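PDB 2IM5: nicotinate phosphoribosyltransferase from Porphyromonas gingivalis, which probably catalyses the ATP-dependent joining of nicotinate to the ribose phosphate of phosphoribosyl diphosphate, giving nicotinate ribonucleotide for NAD synthesis. Local coordinates for residues I216-A221 with C354-K359; D86-D91 with V116-T121; A228-M233 with S262-M267. One frame throughout, in Å; residues are numbered along the deposited sequence.

How the contacts relate
Contact 2 is the buried one: four of its five touching residues are buried, and phenylalanine and tryptophan rings meet in the N-terminal domain. Contacts 1 and 3 are only partly buried and lie in the larger region that follows, where contact 3 is nested along the chain within the loop that contact 1 closes. Those two share a seam, because helices 213-223 and 228-240 follow each other and Ile-216 CD1 lies 3.3 Å from Ala-232 CB. Contact 2 stands apart, its nearest atoms about 9 Å from contact 1 and about 14 Å from contact 3. Sulfur against rings marks contacts 1 and 3, and contact 3 alone has a polar bond across it, a weak one from an exposed lysine to a tyrosine hydroxyl.

Contact 1 of 3, residues I216-A221 with C354-K359; sequences IQFHGA and CKMTAK
Phe-218 swings its ring away from the backbone N (chi1 172°) and out from helix 213-223, while Cys-354 tucks its thiol between its own N and carbonyl carbon (chi1 57°), and these two torsions bring ring and sulfur together. The evidence is a distance of 3.6 Å from Phe-218 CD1 to Cys-354 SG, with Cys-354 CB close behind at 3.9 Å from the same ring carbon. The sulfur stands 4.7 Å from the ring centroid and 64° off its normal, an oblique sulfur-aromatic contact. One turn along the helix, the methyl of Ala-221 reaches the same thiol, with CB 3.6 Å from Cys-354 SG, so the sulfur is held by two residues of one helix. Farther out, Phe-218 CE1 comes within 4.3 Å of Lys-355 O, which lies near the ring plane at its edge. The outer end of the ring meets Met-356 more loosely, CZ being 4.4 Å from Met-356 SD. The chemistry is thus apolar and sulfur-rich, and the 190 Å² buried in all comes mostly from Phe-218 and Cys-354.

Helix 213-223 packs here against the end of strand 347-355, near one edge of the five-stranded antiparallel sheet, and so joins that sheet to the helices of the parallel-stranded part. Backbone bonds from Cys-354 to His-363 and from Lys-355 to Tyr-29 continue the sheet on its two sides, Phe-25 adds an edge-to-face ring partner to Phe-218, and helix 228-240 packs against Ile-216 and His-219.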
ATOM      1  N   ILE A 216       3.967 -10.921   0.415  1.00 16.54           N
ATOM      2  CA  ILE A 216       5.097 -11.652   0.990  1.00 16.78           C
ATOM      3  C   ILE A 216       4.653 -12.395   2.249  1.00 15.93           C
ATOM      4  O   ILE A 216       5.014 -13.542   2.470  1.00 15.69           O
ATOM      5  CB  ILE A 216       6.247 -10.705   1.396  1.00 17.20           C
ATOM      6  CG1 ILE A 216       6.611  -9.769   0.246  1.00 19.19           C
ATOM      7  CG2 ILE A 216       7.453 -11.515   1.818  1.00 17.58           C
ATOM      8  CD1 ILE A 216       7.088 -10.459  -0.971  1.00 20.57           C
ATOM      9  N   GLN A 217       3.878 -11.714   3.086  1.00 16.71           N
ATOM     10  CA  GLN A 217       3.387 -12.292   4.334  1.00 16.09           C
ATOM     11  C   GLN A 217       2.544 -13.548   4.094  1.00 15.80           C
ATOM     12  O   GLN A 217       2.611 -14.506   4.854  1.00 15.38           O
ATOM     13  CB  GLN A 217       2.556 -11.254   5.070  1.00 16.15           C
ATOM     14  CG  GLN A 217       3.363 -10.118   5.644  1.00 16.86           C
ATOM     15  CD  GLN A 217       2.478  -9.102   6.342  1.00 20.43           C
ATOM     16  OE1 GLN A 217       1.811  -8.297   5.692  1.00 22.35           O
ATOM     17  NE2 GLN A 217       2.443  -9.155   7.669  1.00 21.05           N
ATOM     18  N   PHE A 218       1.732 -13.526   3.040  1.00 15.75           N
ATOM     19  CA  PHE A 218       0.909 -14.681   2.711  1.00 15.83           C
ATOM     20  C   PHE A 218       1.853 -15.853   2.450  1.00 16.74           C
ATOM     21  O   PHE A 218       1.652 -16.949   2.970  1.00 16.15           O
ATOM     22  CB  PHE A 218       0.065 -14.400   1.467  1.00 14.51           C
ATOM     23  CG  PHE A 218      -0.669 -15.601   0.949  1.00 16.90           C
ATOM     24  CD1 PHE A 218      -1.771 -16.109   1.633  1.00 15.87           C
ATOM     25  CD2 PHE A 218      -0.250 -16.240  -0.220  1.00 15.47           C
ATOM     26  CE1 PHE A 218      -2.448 -17.237   1.161  1.00 16.50           C
ATOM     27  CE2 PHE A 218      -0.920 -17.369  -0.699  1.00 16.55           C
ATOM     28  CZ  PHE A 218      -2.019 -17.868  -0.011  1.00 17.23           C
ATOM     29  N   HIS A 219       2.899 -15.601   1.659  1.00 17.09           N
ATOM     30  CA  HIS A 219       3.865 -16.640   1.321  1.00 16.87           C
ATOM     31  C   HIS A 219       4.617 -17.127   2.556  1.00 17.99           C
ATOM     32  O   HIS A 219       4.949 -18.306   2.663  1.00 17.33           O
ATOM     33  CB  HIS A 219       4.842 -16.122   0.255  1.00 16.45           C
ATOM     34  CG  HIS A 219       4.233 -16.012  -1.110  1.00 16.31           C
ATOM     35  ND1 HIS A 219       4.350 -17.005  -2.060  1.00 19.43           N
ATOM     36  CD2 HIS A 219       3.461 -15.050  -1.670  1.00 15.15           C
ATOM     37  CE1 HIS A 219       3.677 -16.659  -3.143  1.00 16.01           C
ATOM     38  NE2 HIS A 219       3.128 -15.477  -2.932  1.00 17.11           N
ATOM     39  N   GLY A 220       4.881 -16.221   3.492  1.00 16.91           N
ATOM     40  CA  GLY A 220       5.581 -16.619   4.696  1.00 17.32           C
ATOM     41  C   GLY A 220       4.727 -17.544   5.549  1.00 17.93           C
ATOM     42  O   GLY A 220       5.219 -18.501   6.137  1.00 18.75           O
ATOM     43  N   ALA A 221       3.433 -17.259   5.612  1.00 17.36           N
ATOM     44  CA  ALA A 221       2.511 -18.064   6.398  1.00 16.75           C
ATOM     45  C   ALA A 221       2.277 -19.438   5.786  1.00 17.19           C
ATOM     46  O   ALA A 221       2.181 -20.429   6.503  1.00 16.96           O
ATOM     47  CB  ALA A 221       1.183 -17.334   6.546  1.00 14.79           C
ATOM     48  N   CYS A 354      -4.230 -16.496   7.333  1.00 17.64           N
ATOM     49  CA  CYS A 354      -4.692 -17.018   6.062  1.00 19.43           C
ATOM     50  C   CYS A 354      -4.581 -18.536   6.014  1.00 18.63           C
ATOM     51  O   CYS A 354      -4.031 -19.167   6.919  1.00 19.03           O
ATOM     52  CB  CYS A 354      -3.845 -16.430   4.932  1.00 20.11           C
ATOM     53  SG  CYS A 354      -2.075 -16.757   5.119  1.00 20.91           S
ATOM     54  N   LYS A 355      -5.114 -19.105   4.945  1.00 18.49           N
ATOM     55  CA  LYS A 355      -5.065 -20.540   4.713  1.00 18.95           C
ATOM     56  C   LYS A 355      -5.069 -20.743   3.200  1.00 18.66           C
ATOM     57  O   LYS A 355      -5.560 -19.890   2.462  1.00 17.46           O
ATOM     58  CB  LYS A 355      -6.262 -21.235   5.362  1.00 20.86           C
ATOM     59  CG  LYS A 355      -7.602 -20.676   4.964  1.00 24.33           C
ATOM     60  CD  LYS A 355      -8.741 -21.550   5.474  1.00 29.03           C
ATOM     61  CE  LYS A 355      -8.746 -21.673   6.978  1.00 30.14           C
ATOM     62  NZ  LYS A 355      -9.870 -22.544   7.437  1.00 33.70           N
ATOM     63  N   MET A 356      -4.511 -21.864   2.743  1.00 19.23           N
ATOM     64  CA  MET A 356      -4.423 -22.166   1.318  1.00 19.11           C
ATOM     65  C   MET A 356      -5.774 -22.535   0.694  1.00 20.20           C
ATOM     66  O   MET A 356      -6.057 -22.197  -0.454  1.00 20.42           O
ATOM     67  CB  MET A 356      -3.429 -23.311   1.092  1.00 18.79           C
ATOM     68  CG  MET A 356      -3.074 -23.512  -0.369  1.00 22.16           C
ATOM     69  SD  MET A 356      -2.158 -22.097  -1.037  1.00 17.08           S
ATOM     70  CE  MET A 356      -0.578 -22.870  -1.298  1.00 21.20           C
ATOM     71  N   THR A 357      -6.603 -23.237   1.454  1.00 20.72           N
ATOM     72  CA  THR A 357      -7.919 -23.654   0.979  1.00 21.04           C
ATOM     73  C   THR A 357      -8.837 -23.683   2.188  1.00 21.03           C
ATOM     74  O   THR A 357      -8.386 -23.527   3.320  1.00 19.14           O
ATOM     75  CB  THR A 357      -7.899 -25.084   0.365  1.00 21.82           C
ATOM     76  OG1 THR A 357      -7.618 -26.035   1.397  1.00 25.69           O
ATOM     77  CG2 THR A 357      -6.829 -25.208  -0.707  1.00 21.02           C
ATOM     78  N   ALA A 358     -10.124 -23.891   1.947  1.00 22.11           N
ATOM     79  CA  ALA A 358     -11.106 -23.945   3.023  1.00 24.47           C
ATOM     80  C   ALA A 358     -10.780 -24.993   4.086  1.00 24.81           C
ATOM     81  O   ALA A 358     -11.005 -24.767   5.273  1.00 25.47           O
ATOM     82  CB  ALA A 358     -12.499 -24.210   2.442  1.00 22.80           C
ATOM     83  N   LYS A 359     -10.239 -26.127   3.659  1.00 27.28           N
ATOM     84  CA  LYS A 359      -9.901 -27.216   4.572  1.00 30.13           C
ATOM     85  C   LYS A 359      -8.555 -27.094   5.293  1.00 29.43           C
ATOM     86  O   LYS A 359      -8.279 -27.864   6.207  1.00 30.83           O
ATOM     87  CB  LYS A 359      -9.961 -28.556   3.818  1.00 32.46           C
ATOM     88  CG  LYS A 359     -11.376 -29.019   3.486  1.00 36.20           C
ATOM     89  CD  LYS A 359     -12.119 -27.994   2.625  1.00 40.48           C
ATOM     90  CE  LYS A 359     -13.588 -28.360   2.434  1.00 41.75           C
ATOM     91  NZ  LYS A 359     -14.317 -27.349   1.599  1.00 42.17           N
TER

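Contact 2 of 3, residues D86-D91 with V116-T121; sequences DGFRFD and VTLWET
Trp-119, Phe-90 and Leu-118 bury the most surface here, and the first two form an edge-to-face aromatic pair within the N-terminal domain of the NAPRTase family. The edge of Phe-90 is directed at the face of the Trp-119 six-membered ring: the centroids are 4.8 Å apart and the planes are inclined at 50°, so the pair is well short of a perpendicular T. Phe-90 CD1 lies over the indole, off-centre, while Phe-90 CB approaches CH2 of Trp-119 to 3.6 Å. The two side chains run antiparallel alongside one another, which lets the indole lie beside both the CB and the ring of the phenylalanine.

Leu-118 fills the next position. Its CB is 4.1 Å from Phe-90 CE1, the side chains crossing at about a right angle, and its carbonyl O lies at the edge of the Phe-90 ring. With CG anti to its carbonyl carbon (chi1 -55°) and an extended chi2, Leu-118 carries CD1 over one face of Phe-88. That methyl lies 4.1 Å from the ring centroid and 25° off the normal, a CH-pi contact. Phe-88 in turn puts CE2 over the centre of a Phe-90 face, so the three rings and the leucine form one continuous apolar cluster joining segment 86-91 to segment 116-121, which leads into helix 120-134.

The indole's polar end is satisfied by a hydrogen bond from Trp-119 NE1 to Glu-94 OE1. Separately, at the ring's edge, Trp-119 CZ2 lies 3.3 Å from Asp-91 O, a close carbon-oxygen approach and not a bond.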
ATOM      1  N   ASP A  86     -15.537  -6.280 -13.632  1.00 20.00           N
ATOM      2  CA  ASP A  86     -16.744  -5.773 -14.264  1.00 22.53           C
ATOM      3  C   ASP A  86     -18.005  -6.358 -13.629  1.00 23.47           C
ATOM      4  O   ASP A  86     -19.024  -5.680 -13.522  1.00 24.37           O
ATOM      5  CB  ASP A  86     -16.711  -6.073 -15.768  1.00 24.00           C
ATOM      6  CG  ASP A  86     -17.746  -5.270 -16.551  1.00 25.83           C
ATOM      7  OD1 ASP A  86     -18.031  -4.117 -16.160  1.00 27.49           O
ATOM      8  OD2 ASP A  86     -18.266  -5.782 -17.569  1.00 26.37           O
ATOM      9  N   GLY A  87     -17.934  -7.610 -13.195  1.00 25.07           N
ATOM     10  CA  GLY A  87     -19.093  -8.227 -12.569  1.00 25.82           C
ATOM     11  C   GLY A  87     -18.999  -8.293 -11.054  1.00 26.50           C
ATOM     12  O   GLY A  87     -19.901  -8.811 -10.393  1.00 26.62           O
ATOM     13  N   PHE A  88     -17.918  -7.751 -10.502  1.00 26.43           N
ATOM     14  CA  PHE A  88     -17.689  -7.774  -9.062  1.00 25.67           C
ATOM     15  C   PHE A  88     -18.600  -6.875  -8.244  1.00 27.22           C
ATOM     16  O   PHE A  88     -18.913  -5.752  -8.647  1.00 28.33           O
ATOM     17  CB  PHE A  88     -16.235  -7.382  -8.764  1.00 25.65           C
ATOM     18  CG  PHE A  88     -15.891  -7.369  -7.295  1.00 23.26           C
ATOM     19  CD1 PHE A  88     -15.568  -8.548  -6.631  1.00 21.52           C
ATOM     20  CD2 PHE A  88     -15.888  -6.173  -6.579  1.00 23.33           C
ATOM     21  CE1 PHE A  88     -15.238  -8.541  -5.270  1.00 22.23           C
ATOM     22  CE2 PHE A  88     -15.560  -6.152  -5.217  1.00 23.27           C
ATOM     23  CZ  PHE A  88     -15.232  -7.342  -4.563  1.00 22.07           C
ATOM     24  N   ARG A  89     -19.004  -7.377  -7.081  1.00 26.16           N
ATOM     25  CA  ARG A  89     -19.831  -6.621  -6.152  1.00 26.38           C
ATOM     26  C   ARG A  89     -19.324  -6.893  -4.750  1.00 24.68           C
ATOM     27  O   ARG A  89     -19.144  -8.050  -4.373  1.00 23.50           O
ATOM     28  CB  ARG A  89     -21.298  -7.042  -6.243  1.00 29.81           C
ATOM     29  CG  ARG A  89     -21.996  -6.580  -7.503  1.00 34.36           C
ATOM     30  CD  ARG A  89     -22.076  -5.057  -7.586  1.00 38.60           C
ATOM     31  NE  ARG A  89     -22.734  -4.633  -8.820  1.00 43.91           N
ATOM     32  CZ  ARG A  89     -22.216  -4.786 -10.036  1.00 45.24           C
ATOM     33  NH1 ARG A  89     -21.024  -5.347 -10.189  1.00 46.41           N
ATOM     34  NH2 ARG A  89     -22.899  -4.395 -11.105  1.00 48.26           N
ATOM     35  N   PHE A  90     -19.066  -5.829  -3.992  1.00 23.21           N
ATOM     36  CA  PHE A  90     -18.607  -5.978  -2.616  1.00 23.80           C
ATOM     37  C   PHE A  90     -19.698  -6.706  -1.814  1.00 24.02           C
ATOM     38  O   PHE A  90     -20.894  -6.457  -2.006  1.00 24.10           O
ATOM     39  CB  PHE A  90     -18.341  -4.604  -1.996  1.00 22.03           C
ATOM     40  CG  PHE A  90     -17.023  -4.000  -2.398  1.00 23.75           C
ATOM     41  CD1 PHE A  90     -15.841  -4.394  -1.769  1.00 23.05           C
ATOM     42  CD2 PHE A  90     -16.958  -3.043  -3.409  1.00 20.45           C
ATOM     43  CE1 PHE A  90     -14.613  -3.843  -2.143  1.00 22.63           C
ATOM     44  CE2 PHE A  90     -15.735  -2.488  -3.787  1.00 21.65           C
ATOM     45  CZ  PHE A  90     -14.562  -2.887  -3.154  1.00 20.12           C
ATOM     46  N   ASP A  91     -19.287  -7.624  -0.947  1.00 22.90           N
ATOM     47  CA  ASP A  91     -20.236  -8.362  -0.114  1.00 21.84           C
ATOM     48  C   ASP A  91     -20.021  -7.959   1.336  1.00 20.43           C
ATOM     49  O   ASP A  91     -19.106  -8.449   2.002  1.00 19.91           O
ATOM     50  CB  ASP A  91     -20.041  -9.866  -0.262  1.00 23.91           C
ATOM     51  CG  ASP A  91     -20.940 -10.662   0.676  1.00 27.34           C
ATOM     52  OD1 ASP A  91     -21.841 -10.062   1.297  1.00 27.02           O
ATOM     53  OD2 ASP A  91     -20.749 -11.890   0.792  1.00 28.81           O
ATOM     54  N   VAL A 116     -11.537 -10.401  -0.279  1.00 16.73           N
ATOM     55  CA  VAL A 116     -11.378  -9.509   0.870  1.00 15.31           C
ATOM     56  C   VAL A 116     -10.183  -8.563   0.874  1.00 15.86           C
ATOM     57  O   VAL A 116     -10.182  -7.571   1.598  1.00 15.34           O
ATOM     58  CB  VAL A 116     -11.406 -10.292   2.210  1.00 15.82           C
ATOM     59  CG1 VAL A 116     -12.699 -11.103   2.294  1.00 14.64           C
ATOM     60  CG2 VAL A 116     -10.196 -11.191   2.339  1.00 13.66           C
ATOM     61  N   THR A 117      -9.165  -8.844   0.073  1.00 16.24           N
ATOM     62  CA  THR A 117      -8.027  -7.944   0.048  1.00 16.62           C
ATOM     63  C   THR A 117      -8.479  -6.568  -0.477  1.00 16.92           C
ATOM     64  O   THR A 117      -7.904  -5.543  -0.132  1.00 17.76           O
ATOM     65  CB  THR A 117      -6.888  -8.490  -0.842  1.00 16.91           C
ATOM     66  OG1 THR A 117      -5.743  -7.637  -0.712  1.00 18.74           O
ATOM     67  CG2 THR A 117      -7.313  -8.543  -2.307  1.00 15.19           C
ATOM     68  N   LEU A 118      -9.527  -6.558  -1.295  1.00 17.07           N
ATOM     69  CA  LEU A 118     -10.046  -5.317  -1.868  1.00 18.29           C
ATOM     70  C   LEU A 118     -10.721  -4.372  -0.857  1.00 18.45           C
ATOM     71  O   LEU A 118     -10.931  -3.203  -1.161  1.00 17.05           O
ATOM     72  CB  LEU A 118     -11.025  -5.640  -3.005  1.00 17.24           C
ATOM     73  CG  LEU A 118     -10.471  -6.548  -4.113  1.00 19.72           C
ATOM     74  CD1 LEU A 118     -11.564  -6.823  -5.141  1.00 18.11           C
ATOM     75  CD2 LEU A 118      -9.261  -5.887  -4.780  1.00 18.35           C
ATOM     76  N   TRP A 119     -11.049  -4.874   0.333  1.00 17.74           N
ATOM     77  CA  TRP A 119     -11.689  -4.060   1.365  1.00 18.46           C
ATOM     78  C   TRP A 119     -10.750  -3.068   2.058  1.00 20.14           C
ATOM     79  O   TRP A 119     -11.164  -1.968   2.418  1.00 20.86           O
ATOM     80  CB  TRP A 119     -12.293  -4.946   2.471  1.00 17.84           C
ATOM     81  CG  TRP A 119     -13.579  -5.642   2.144  1.00 17.20           C
ATOM     82  CD1 TRP A 119     -13.770  -6.991   2.027  1.00 18.05           C
ATOM     83  CD2 TRP A 119     -14.871  -5.036   1.973  1.00 16.54           C
ATOM     84  NE1 TRP A 119     -15.098  -7.261   1.804  1.00 17.48           N
ATOM     85  CE2 TRP A 119     -15.797  -6.083   1.762  1.00 16.28           C
ATOM     86  CE3 TRP A 119     -15.333  -3.711   1.982  1.00 16.80           C
ATOM     87  CZ2 TRP A 119     -17.164  -5.850   1.560  1.00 15.44           C
ATOM     88  CZ3 TRP A 119     -16.692  -3.475   1.783  1.00 17.57           C
ATOM     89  CH2 TRP A 119     -17.594  -4.545   1.574  1.00 17.07           C
ATOM     90  N   GLU A 120      -9.489  -3.456   2.243  1.00 20.28           N
ATOM     91  CA  GLU A 120      -8.518  -2.630   2.967  1.00 21.78           C
ATOM     92  C   GLU A 120      -8.507  -1.119   2.762  1.00 22.42           C
ATOM     93  O   GLU A 120      -8.845  -0.364   3.678  1.00 22.10           O
ATOM     94  CB  GLU A 120      -7.090  -3.134   2.747  1.00 20.75           C
ATOM     95  CG  GLU A 120      -6.086  -2.448   3.687  1.00 23.50           C
ATOM     96  CD  GLU A 120      -4.666  -2.406   3.138  1.00 23.86           C
ATOM     97  OE1 GLU A 120      -4.431  -2.984   2.056  1.00 25.09           O
ATOM     98  OE2 GLU A 120      -3.783  -1.792   3.783  1.00 23.12           O
ATOM     99  N   THR A 121      -8.086  -0.683   1.578  1.00 22.70           N
ATOM    100  CA  THR A 121      -7.988   0.739   1.286  1.00 23.64           C
ATOM    101  C   THR A 121      -9.305   1.507   1.401  1.00 23.53           C
ATOM    102  O   THR A 121      -9.350   2.556   2.037  1.00 23.70           O
ATOM    103  CB  THR A 121      -7.351   0.976  -0.109  1.00 26.18           C
ATOM    104  OG1 THR A 121      -5.980   0.553  -0.083  1.00 25.89           O
ATOM    105  CG2 THR A 121      -7.386   2.455  -0.475  1.00 25.57           C
TER

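Contact 3 of 3, residues A228-M233 with S262-M267; sequences ANYVAM and SKKHAM
His-265 presents its ring to both Tyr-230 and Met-233, and can be followed outward from its helix. Its CB lies 4.0 Å from Met-233 SD, and CG keeps the same sulfur within a similar distance. ND1 is nearer, 3.7 Å from Met-233 SD, and the sulfur stands obliquely to the ring. Over the face proper is Met-233 CB, 4.0 Å from the ring centroid and 21° off its normal, a CH-pi contact. CE1 then turns to the tyrosine, 3.5 Å from Tyr-230 CE1, the two rings being oblique to each other. At the tip, NE2 bonds to Glu-234 OE2, which fixes how the imidazole is rotated.

Tyr-230 reaches this place because its CG is anti to the backbone N. Its OH receives a weak hydrogen bond from Lys-264 NZ, at 3.4 Å. Ser-262, the N-cap of helix 263-268, accepts from His-265 N through OG at 3.2 Å, with a nearly straight N-H...O angle of 166°.

Two helices of the region related to TIM barrels thus pack largely through one imidazole, the axes of segments 228-233 and 263-267 inclined at 53°; helices 213-223 and 254-260 border the first. Glu-234 OE2 would probably stabilise a protonated ring, though its long, weak ion pair with Lys-264 NZ may reduce the shift.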
ATOM      1  N   ALA A 228       9.969 -17.541   1.958  1.00 19.08           N
ATOM      2  CA  ALA A 228       8.951 -16.507   1.717  1.00 17.36           C
ATOM      3  C   ALA A 228       9.296 -15.506   0.616  1.00 16.42           C
ATOM      4  O   ALA A 228       8.586 -15.425  -0.397  1.00 16.27           O
ATOM      5  CB  ALA A 228       8.641 -15.762   3.010  1.00 15.18           C
ATOM      6  N   ASN A 229      10.379 -14.750   0.812  1.00 14.05           N
ATOM      7  CA  ASN A 229      10.790 -13.744  -0.163  1.00 14.41           C
ATOM      8  C   ASN A 229      11.012 -14.341  -1.546  1.00 13.29           C
ATOM      9  O   ASN A 229      10.524 -13.812  -2.544  1.00 15.21           O
ATOM     10  CB  ASN A 229      12.077 -13.033   0.300  1.00 13.38           C
ATOM     11  CG  ASN A 229      11.819 -11.960   1.353  1.00 14.92           C
ATOM     12  OD1 ASN A 229      12.498 -11.914   2.392  1.00 19.17           O
ATOM     13  ND2 ASN A 229      10.851 -11.093   1.095  1.00 11.01           N
ATOM     14  N   TYR A 230      11.741 -15.451  -1.605  1.00 13.34           N
ATOM     15  CA  TYR A 230      12.041 -16.090  -2.888  1.00 15.79           C
ATOM     16  C   TYR A 230      10.799 -16.539  -3.665  1.00 15.40           C
ATOM     17  O   TYR A 230      10.632 -16.193  -4.834  1.00 14.73           O
ATOM     18  CB  TYR A 230      12.964 -17.294  -2.685  1.00 15.51           C
ATOM     19  CG  TYR A 230      13.394 -17.922  -3.989  1.00 20.55           C
ATOM     20  CD1 TYR A 230      14.474 -17.411  -4.715  1.00 22.83           C
ATOM     21  CD2 TYR A 230      12.686 -18.998  -4.526  1.00 21.47           C
ATOM     22  CE1 TYR A 230      14.837 -17.961  -5.945  1.00 26.17           C
ATOM     23  CE2 TYR A 230      13.034 -19.552  -5.750  1.00 25.08           C
ATOM     24  CZ  TYR A 230      14.109 -19.032  -6.455  1.00 27.11           C
ATOM     25  OH  TYR A 230      14.449 -19.594  -7.662  1.00 31.35           O
ATOM     26  N   VAL A 231       9.934 -17.319  -3.021  1.00 16.45           N
ATOM     27  CA  VAL A 231       8.725 -17.798  -3.691  1.00 17.08           C
ATOM     28  C   VAL A 231       7.760 -16.655  -4.027  1.00 16.64           C
ATOM     29  O   VAL A 231       7.060 -16.701  -5.045  1.00 17.58           O
ATOM     30  CB  VAL A 231       7.998 -18.843  -2.835  1.00 18.04           C
ATOM     31  CG1 VAL A 231       6.819 -19.423  -3.612  1.00 20.27           C
ATOM     32  CG2 VAL A 231       8.963 -19.954  -2.461  1.00 19.11           C
ATOM     33  N   ALA A 232       7.715 -15.633  -3.177  1.00 13.46           N
ATOM     34  CA  ALA A 232       6.848 -14.490  -3.443  1.00 13.85           C
ATOM     35  C   ALA A 232       7.292 -13.809  -4.750  1.00 12.40           C
ATOM     36  O   ALA A 232       6.462 -13.457  -5.586  1.00 11.66           O
ATOM     37  CB  ALA A 232       6.905 -13.498  -2.283  1.00 12.84           C
ATOM     38  N   MET A 233       8.600 -13.635  -4.923  1.00 12.31           N
ATOM     39  CA  MET A 233       9.121 -13.012  -6.139  1.00 14.03           C
ATOM     40  C   MET A 233       8.880 -13.907  -7.370  1.00 15.03           C
ATOM     41  O   MET A 233       8.487 -13.414  -8.426  1.00 13.36           O
ATOM     42  CB  MET A 233      10.625 -12.703  -6.000  1.00 13.92           C
ATOM     43  CG  MET A 233      10.960 -11.517  -5.081  1.00 16.78           C
ATOM     44  SD  MET A 233      12.733 -11.077  -5.061  1.00 11.49           S
ATOM     45  CE  MET A 233      12.683  -9.577  -5.712  1.00 20.62           C
ATOM     46  N   SER A 262      18.726 -13.554  -4.705  1.00 21.63           N
ATOM     47  CA  SER A 262      19.432 -14.280  -5.756  1.00 24.44           C
ATOM     48  C   SER A 262      19.856 -13.374  -6.903  1.00 23.46           C
ATOM     49  O   SER A 262      19.230 -12.352  -7.166  1.00 25.35           O
ATOM     50  CB  SER A 262      18.558 -15.408  -6.307  1.00 24.92           C
ATOM     51  OG  SER A 262      17.547 -14.890  -7.161  1.00 26.60           O
ATOM     52  N   LYS A 263      20.923 -13.762  -7.587  1.00 23.21           N
ATOM     53  CA  LYS A 263      21.429 -12.992  -8.715  1.00 23.21           C
ATOM     54  C   LYS A 263      20.349 -12.818  -9.782  1.00 21.75           C
ATOM     55  O   LYS A 263      20.205 -11.745 -10.362  1.00 20.18           O
ATOM     56  CB  LYS A 263      22.644 -13.693  -9.326  1.00 25.18           C
ATOM     57  CG  LYS A 263      23.329 -12.888 -10.415  1.00 28.23           C
ATOM     58  CD  LYS A 263      24.591 -13.576 -10.907  1.00 32.33           C
ATOM     59  CE  LYS A 263      25.231 -12.796 -12.053  1.00 34.07           C
ATOM     60  NZ  LYS A 263      25.683 -11.434 -11.640  1.00 34.41           N
ATOM     61  N   LYS A 264      19.597 -13.885 -10.038  1.00 20.46           N
ATOM     62  CA  LYS A 264      18.528 -13.855 -11.031  1.00 21.67           C
ATOM     63  C   LYS A 264      17.497 -12.764 -10.738  1.00 20.41           C
ATOM     64  O   LYS A 264      17.138 -11.973 -11.618  1.00 20.43           O
ATOM     65  CB  LYS A 264      17.835 -15.214 -11.081  1.00 24.68           C
ATOM     66  CG  LYS A 264      16.710 -15.296 -12.082  1.00 30.80           C
ATOM     67  CD  LYS A 264      16.126 -16.712 -12.145  1.00 34.76           C
ATOM     68  CE  LYS A 264      15.534 -17.144 -10.816  1.00 36.59           C
ATOM     69  NZ  LYS A 264      15.042 -18.555 -10.878  1.00 41.27           N
ATOM     70  N   HIS A 265      17.018 -12.727  -9.499  1.00 17.72           N
ATOM     71  CA  HIS A 265      16.040 -11.727  -9.103  1.00 17.67           C
ATOM     72  C   HIS A 265      16.648 -10.326  -9.057  1.00 16.42           C
ATOM     73  O   HIS A 265      16.006  -9.351  -9.447  1.00 14.85           O
ATOM     74  CB  HIS A 265      15.438 -12.106  -7.751  1.00 17.33           C
ATOM     75  CG  HIS A 265      14.537 -13.298  -7.820  1.00 16.99           C
ATOM     76  ND1 HIS A 265      14.195 -14.042  -6.712  1.00 16.68           N
ATOM     77  CD2 HIS A 265      13.913 -13.881  -8.872  1.00 16.21           C
ATOM     78  CE1 HIS A 265      13.402 -15.034  -7.080  1.00 17.88           C
ATOM     79  NE2 HIS A 265      13.216 -14.958  -8.386  1.00 16.69           N
ATOM     80  N   ALA A 266      17.884 -10.229  -8.582  1.00 16.19           N
ATOM     81  CA  ALA A 266      18.552  -8.939  -8.520  1.00 19.08           C
ATOM     82  C   ALA A 266      18.675  -8.356  -9.932  1.00 19.63           C
ATOM     83  O   ALA A 266      18.519  -7.156 -10.133  1.00 21.43           O
ATOM     84  CB  ALA A 266      19.934  -9.088  -7.891  1.00 18.43           C
ATOM     85  N   MET A 267      18.945  -9.217 -10.907  1.00 19.46           N
ATOM     86  CA  MET A 267      19.092  -8.778 -12.294  1.00 21.14           C
ATOM     87  C   MET A 267      17.760  -8.452 -12.957  1.00 21.79           C
ATOM     88  O   MET A 267      17.653  -7.486 -13.715  1.00 21.21           O
ATOM     89  CB  MET A 267      19.803  -9.850 -13.121  1.00 19.97           C
ATOM     90  CG  MET A 267      21.273 -10.064 -12.759  1.00 23.20           C
ATOM     91  SD  MET A 267      21.967 -11.386 -13.748  1.00 21.75           S
ATOM     92  CE  MET A 267      21.294 -12.721 -12.974  1.00 27.50           C
TER